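Local coordinates for porin (Rhodobacter capsulatus, PDB 2POR), which forms trimeric outer-membrane channels through which small hydrophilic solutes of up to about 0.6 kDa diffuse passively, at residues A8-G16 against G90-G98. Residues are numbered along the deposited sequence; the frame is centred on the assembly and turned at random. Where two conformers were deposited one is given.
With CA (calcium ion), chain C.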
ATOM      1  N   ALA A   8       2.314  16.166   5.286  1.00 19.52           N
ATOM      2  CA  ALA A   8       1.867  15.672   6.591  1.00 15.71           C
ATOM      3  C   ALA A   8       1.156  16.816   7.292  1.00 19.05           C
ATOM      4  O   ALA A   8       1.221  17.977   6.836  1.00 18.32           O
ATOM      5  CB  ALA A   8       3.028  15.199   7.471  1.00 14.05           C
ATOM      6  N   ARG A   9       0.329  16.523   8.308  1.00 16.33           N
ATOM      7  CA  ARG A   9      -0.378  17.551   9.048  1.00 13.95           C
ATOM      8  C   ARG A   9      -0.705  16.996  10.411  1.00 17.40           C
ATOM      9  O   ARG A   9      -0.716  15.762  10.588  1.00 18.39           O
ATOM     10  CB  ARG A   9      -1.645  17.967   8.296  1.00 15.94           C
ATOM     11  CG  ARG A   9      -2.741  16.919   8.311  1.00 16.00           C
ATOM     12  CD  ARG A   9      -3.742  17.286   7.272  1.00 19.18           C
ATOM     13  NE  ARG A   9      -4.871  16.381   7.414  1.00 20.39           N
ATOM     14  CZ  ARG A   9      -5.854  16.271   6.505  1.00 23.61           C
ATOM     15  NH1 ARG A   9      -5.874  16.968   5.358  1.00 19.92           N
ATOM     16  NH2 ARG A   9      -6.837  15.390   6.767  1.00 23.34           N
ATOM     17  N   MET A  10      -0.854  17.823  11.424  1.00 15.77           N
ATOM     18  CA  MET A  10      -1.210  17.356  12.763  1.00 19.06           C
ATOM     19  C   MET A  10      -1.816  18.515  13.523  1.00 24.44           C
ATOM     20  O   MET A  10      -1.515  19.674  13.225  1.00 18.02           O
ATOM     21  CB  MET A  10      -0.020  16.787  13.538  1.00 18.72           C
ATOM     22  CG  MET A  10       1.043  17.757  13.959  1.00 25.28           C
ATOM     23  SD  MET A  10       2.221  16.909  15.006  1.00 30.85           S
ATOM     24  CE  MET A  10       3.388  18.198  14.814  1.00 33.80           C
ATOM     25  N   GLY A  11      -2.795  18.288  14.410  1.00 17.85           N
ATOM     26  CA  GLY A  11      -3.447  19.387  15.110  1.00 18.79           C
ATOM     27  C   GLY A  11      -4.675  18.833  15.776  1.00 25.94           C
ATOM     28  O   GLY A  11      -4.706  17.632  16.078  1.00 21.22           O
ATOM     29  N   VAL A  12      -5.664  19.682  15.991  1.00 22.43           N
ATOM     30  CA  VAL A  12      -6.944  19.324  16.652  1.00 22.84           C
ATOM     31  C   VAL A  12      -8.104  19.763  15.801  1.00 21.81           C
ATOM     32  O   VAL A  12      -8.025  20.795  15.127  1.00 20.69           O
ATOM     33  CB  VAL A  12      -7.096  19.975  18.056  1.00 23.09           C
ATOM     34  CG1 VAL A  12      -6.135  19.232  18.966  1.00 21.02           C
ATOM     35  CG2 VAL A  12      -6.798  21.466  18.071  1.00 22.56           C
ATOM     36  N   MET A  13      -9.163  18.952  15.712  1.00 16.86           N
ATOM     37  CA  MET A  13     -10.267  19.255  14.827  1.00 18.95           C
ATOM     38  C   MET A  13     -11.539  19.136  15.690  1.00 26.49           C
ATOM     39  O   MET A  13     -11.637  18.219  16.513  1.00 22.68           O
ATOM     40  CB  MET A  13     -10.263  18.236  13.668  1.00 19.57           C
ATOM     41  CG  MET A  13     -11.464  18.371  12.711  0.51 33.28           C
ATOM     42  SD  MET A  13     -13.007  17.612  13.315  0.51 18.59           S
ATOM     43  CE  MET A  13     -12.408  15.949  13.368  0.51 14.41           C
ATOM     44  N   TYR A  14     -12.512  20.002  15.509  1.00 23.01           N
ATOM     45  CA  TYR A  14     -13.736  20.059  16.302  1.00 25.16           C
ATOM     46  C   TYR A  14     -14.832  19.607  15.373  1.00 23.22           C
ATOM     47  O   TYR A  14     -15.059  20.284  14.366  1.00 23.70           O
ATOM     48  CB  TYR A  14     -13.992  21.469  16.708  1.00 24.00           C
ATOM     49  CG  TYR A  14     -15.214  21.613  17.578  1.00 28.72           C
ATOM     50  CD1 TYR A  14     -15.124  21.179  18.890  1.00 29.42           C
ATOM     51  CD2 TYR A  14     -16.350  22.214  17.065  1.00 27.77           C
ATOM     52  CE1 TYR A  14     -16.196  21.361  19.733  1.00 32.13           C
ATOM     53  CE2 TYR A  14     -17.430  22.398  17.905  1.00 30.23           C
ATOM     54  CZ  TYR A  14     -17.335  21.972  19.228  1.00 32.81           C
ATOM     55  OH  TYR A  14     -18.415  22.161  20.078  1.00 50.72           O
ATOM     56  N   ASN A  15     -15.564  18.528  15.692  1.00 22.01           N
ATOM     57  CA  ASN A  15     -16.559  17.967  14.763  1.00 22.52           C
ATOM     58  C   ASN A  15     -17.973  18.547  14.888  1.00 31.39           C
ATOM     59  O   ASN A  15     -18.934  18.110  14.245  1.00 32.32           O
ATOM     60  CB  ASN A  15     -16.638  16.424  14.934  1.00 24.87           C
ATOM     61  CG  ASN A  15     -17.060  15.985  16.333  1.00 23.96           C
ATOM     62  OD1 ASN A  15     -17.586  16.782  17.112  1.00 23.91           O
ATOM     63  ND2 ASN A  15     -16.756  14.786  16.801  1.00 26.01           N
ATOM     64  N   GLY A  16     -18.128  19.585  15.688  1.00 26.28           N
ATOM     65  CA  GLY A  16     -19.443  20.147  15.905  1.00 33.32           C
ATOM     66  C   GLY A  16     -19.763  19.999  17.372  1.00 30.42           C
ATOM     67  O   GLY A  16     -20.466  20.841  17.929  1.00 36.69           O
ATOM     68  N   GLY A  90      -9.116  25.391   6.528  1.00 18.46           N
ATOM     69  CA  GLY A  90      -8.689  24.555   7.646  1.00 17.42           C
ATOM     70  C   GLY A  90      -7.488  23.640   7.345  1.00 16.29           C
ATOM     71  O   GLY A  90      -7.282  23.235   6.200  1.00 21.52           O
ATOM     72  N   TYR A  91      -6.667  23.263   8.334  1.00 15.81           N
ATOM     73  CA  TYR A  91      -5.534  22.389   8.080  1.00 16.90           C
ATOM     74  C   TYR A  91      -5.984  21.012   7.653  1.00 20.78           C
ATOM     75  O   TYR A  91      -5.208  20.334   7.002  1.00 20.06           O
ATOM     76  CB  TYR A  91      -4.655  22.302   9.325  1.00 14.86           C
ATOM     77  CG  TYR A  91      -4.929  21.204  10.347  1.00 20.42           C
ATOM     78  CD1 TYR A  91      -4.304  19.994  10.221  1.00 17.43           C
ATOM     79  CD2 TYR A  91      -5.782  21.414  11.412  1.00 21.36           C
ATOM     80  CE1 TYR A  91      -4.537  19.013  11.152  1.00 21.64           C
ATOM     81  CE2 TYR A  91      -6.018  20.434  12.361  1.00 17.13           C
ATOM     82  CZ  TYR A  91      -5.390  19.243  12.208  1.00 16.53           C
ATOM     83  OH  TYR A  91      -5.612  18.239  13.099  1.00 19.49           O
ATOM     84  N   THR A  92      -7.197  20.522   8.011  1.00 22.98           N
ATOM     85  CA  THR A  92      -7.665  19.180   7.614  1.00 20.64           C
ATOM     86  C   THR A  92      -8.524  19.263   6.349  1.00 19.15           C
ATOM     87  O   THR A  92      -8.940  18.227   5.855  1.00 20.90           O
ATOM     88  CB  THR A  92      -8.518  18.496   8.754  1.00 15.66           C
ATOM     89  OG1 THR A  92      -9.632  19.350   8.977  1.00 19.23           O
ATOM     90  CG2 THR A  92      -7.840  18.358  10.078  1.00 13.61           C
ATOM     91  N   ASP A  93      -8.767  20.457   5.768  1.00 18.00           N
ATOM     92  CA  ASP A  93      -9.666  20.747   4.649  1.00 18.24           C
ATOM     93  C   ASP A  93     -11.076  20.440   5.138  1.00 25.81           C
ATOM     94  O   ASP A  93     -11.605  19.325   4.976  1.00 22.47           O
ATOM     95  CB  ASP A  93      -9.333  19.902   3.391  1.00 17.88           C
ATOM     96  CG  ASP A  93     -10.177  20.200   2.165  1.00 20.65           C
ATOM     97  OD1 ASP A  93     -10.992  21.132   2.106  1.00 25.25           O
ATOM     98  OD2 ASP A  93     -10.058  19.486   1.174  1.00 20.38           O
ATOM     99  N   LEU A  94     -11.665  21.428   5.818  1.00 23.49           N
ATOM    100  CA  LEU A  94     -12.944  21.234   6.524  1.00 22.32           C
ATOM    101  C   LEU A  94     -14.114  21.185   5.575  1.00 20.94           C
ATOM    102  O   LEU A  94     -14.849  22.152   5.429  1.00 22.40           O
ATOM    103  CB  LEU A  94     -13.199  22.355   7.524  1.00 24.80           C
ATOM    104  CG  LEU A  94     -12.347  22.416   8.740  1.00 24.83           C
ATOM    105  CD1 LEU A  94     -12.556  23.779   9.432  1.00 24.63           C
ATOM    106  CD2 LEU A  94     -12.670  21.245   9.635  1.00 23.77           C
ATOM    107  N   ASP A  95     -14.320  20.056   4.918  1.00 18.41           N
ATOM    108  CA  ASP A  95     -15.408  19.904   3.975  1.00 18.77           C
ATOM    109  C   ASP A  95     -16.676  19.305   4.585  1.00 24.15           C
ATOM    110  O   ASP A  95     -17.665  19.041   3.917  1.00 20.30           O
ATOM    111  CB  ASP A  95     -14.999  19.006   2.882  1.00 17.45           C
ATOM    112  CG  ASP A  95     -14.044  19.629   1.899  1.00 24.99           C
ATOM    113  OD1 ASP A  95     -14.064  20.824   1.666  1.00 21.65           O
ATOM    114  OD2 ASP A  95     -13.247  18.904   1.326  1.00 22.05           O
ATOM    115  N   ASP A  96     -16.639  19.094   5.878  1.00 20.70           N
ATOM    116  CA  ASP A  96     -17.678  18.418   6.635  1.00 32.92           C
ATOM    117  C   ASP A  96     -19.062  19.057   6.490  1.00 36.10           C
ATOM    118  O   ASP A  96     -20.053  18.334   6.571  1.00 35.21           O
ATOM    119  CB  ASP A  96     -17.247  18.404   8.106  1.00 30.21           C
ATOM    120  CG  ASP A  96     -15.863  17.828   8.366  1.00 59.42           C
ATOM    121  OD1 ASP A  96     -14.833  18.505   8.188  1.00 30.49           O
ATOM    122  OD2 ASP A  96     -15.849  16.662   8.739  1.00 41.87           O
ATOM    123  N   ARG A  97     -19.207  20.374   6.281  1.00 26.01           N
ATOM    124  CA  ARG A  97     -20.497  21.043   6.159  1.00 19.44           C
ATOM    125  C   ARG A  97     -20.802  21.465   4.746  1.00 21.06           C
ATOM    126  O   ARG A  97     -21.733  22.245   4.494  1.00 27.98           O
ATOM    127  CB  ARG A  97     -20.513  22.255   7.106  1.00 19.30           C
ATOM    128  CG  ARG A  97     -20.459  21.943   8.595  1.00 23.19           C
ATOM    129  CD  ARG A  97     -21.726  21.193   9.045  1.00 30.26           C
ATOM    130  NE  ARG A  97     -21.602  20.866  10.452  1.00 30.05           N
ATOM    131  CZ  ARG A  97     -21.208  19.661  10.917  1.00 29.77           C
ATOM    132  NH1 ARG A  97     -20.939  18.659  10.089  1.00 40.21           N
ATOM    133  NH2 ARG A  97     -20.954  19.462  12.225  1.00 29.73           N
ATOM    134  N   GLY A  98     -20.049  20.962   3.766  1.00 22.17           N
ATOM    135  CA  GLY A  98     -20.230  21.343   2.363  1.00 19.78           C
ATOM    136  C   GLY A  98     -18.888  21.495   1.622  1.00 21.06           C
ATOM    137  O   GLY A  98     -18.718  21.049   0.477  1.00 26.48           O
TER
HETATM  138 CA    CA C 303     -11.988  20.520   0.086  1.00 18.82          CA
HETATM  139  O   HOH W   1      -4.453  19.282   4.548  1.00 28.57           O
HETATM  140  O   HOH W   2      -8.515  15.871   4.020  1.00 39.55           O
HETATM  141  O   HOH W   3     -19.317  16.589  11.625  1.00 48.67           O
HETATM  142  O   HOH W   4     -10.225  21.448  -1.235  1.00 20.17           O
HETATM  143  O   HOH W   5     -11.540  18.747  -1.214  1.00 26.61           O
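The Y91 ring stands edge-on against R9 and reaches the barrel wall where G11 has no side chain, a worked example of how a porin packs the loop folded inside its barrel. Its CD1 meets R9 CB at 3.9 Å, its CE2 edge lies 3.4 Å from V12 O, and a CB on G11 would collide with CZ. The hydroxyl bonds S22 O on strand 19-34, the strand paired with 2-14. M13, modelled in two conformers, tentatively adds a looser apolar contact with L94.

R9 reaches the loop's carbonyls through water. Its chain, extended from CG to NE, crosses Y91 at about a right angle and lays one guanidinium face over T92 CA. In the guanidinium plane two waters take bonds from NH1: one, 2.8 Å away, donates to Y91 O, and the other donates to T92 O. Replacing R9 by an alanine is likely to leave both waters without the NH1 donor and uncover the backbone of T92. At the far end, R97 NH2 makes a weak bond of 3.2 Å to N15 O, and a water that takes a bond from R97 NH1 donates to the same carbonyl, while NE bonds D290 O.

D93 and D95, each through both carboxylate oxygens, bind a calcium ion completed by N100, D101 and two waters. The chemistry thus implies a division of labour: aromatic packing and water-bridged carbonyls fasten the loop to strand 2-14, while calcium draws together the acidic stretch that follows.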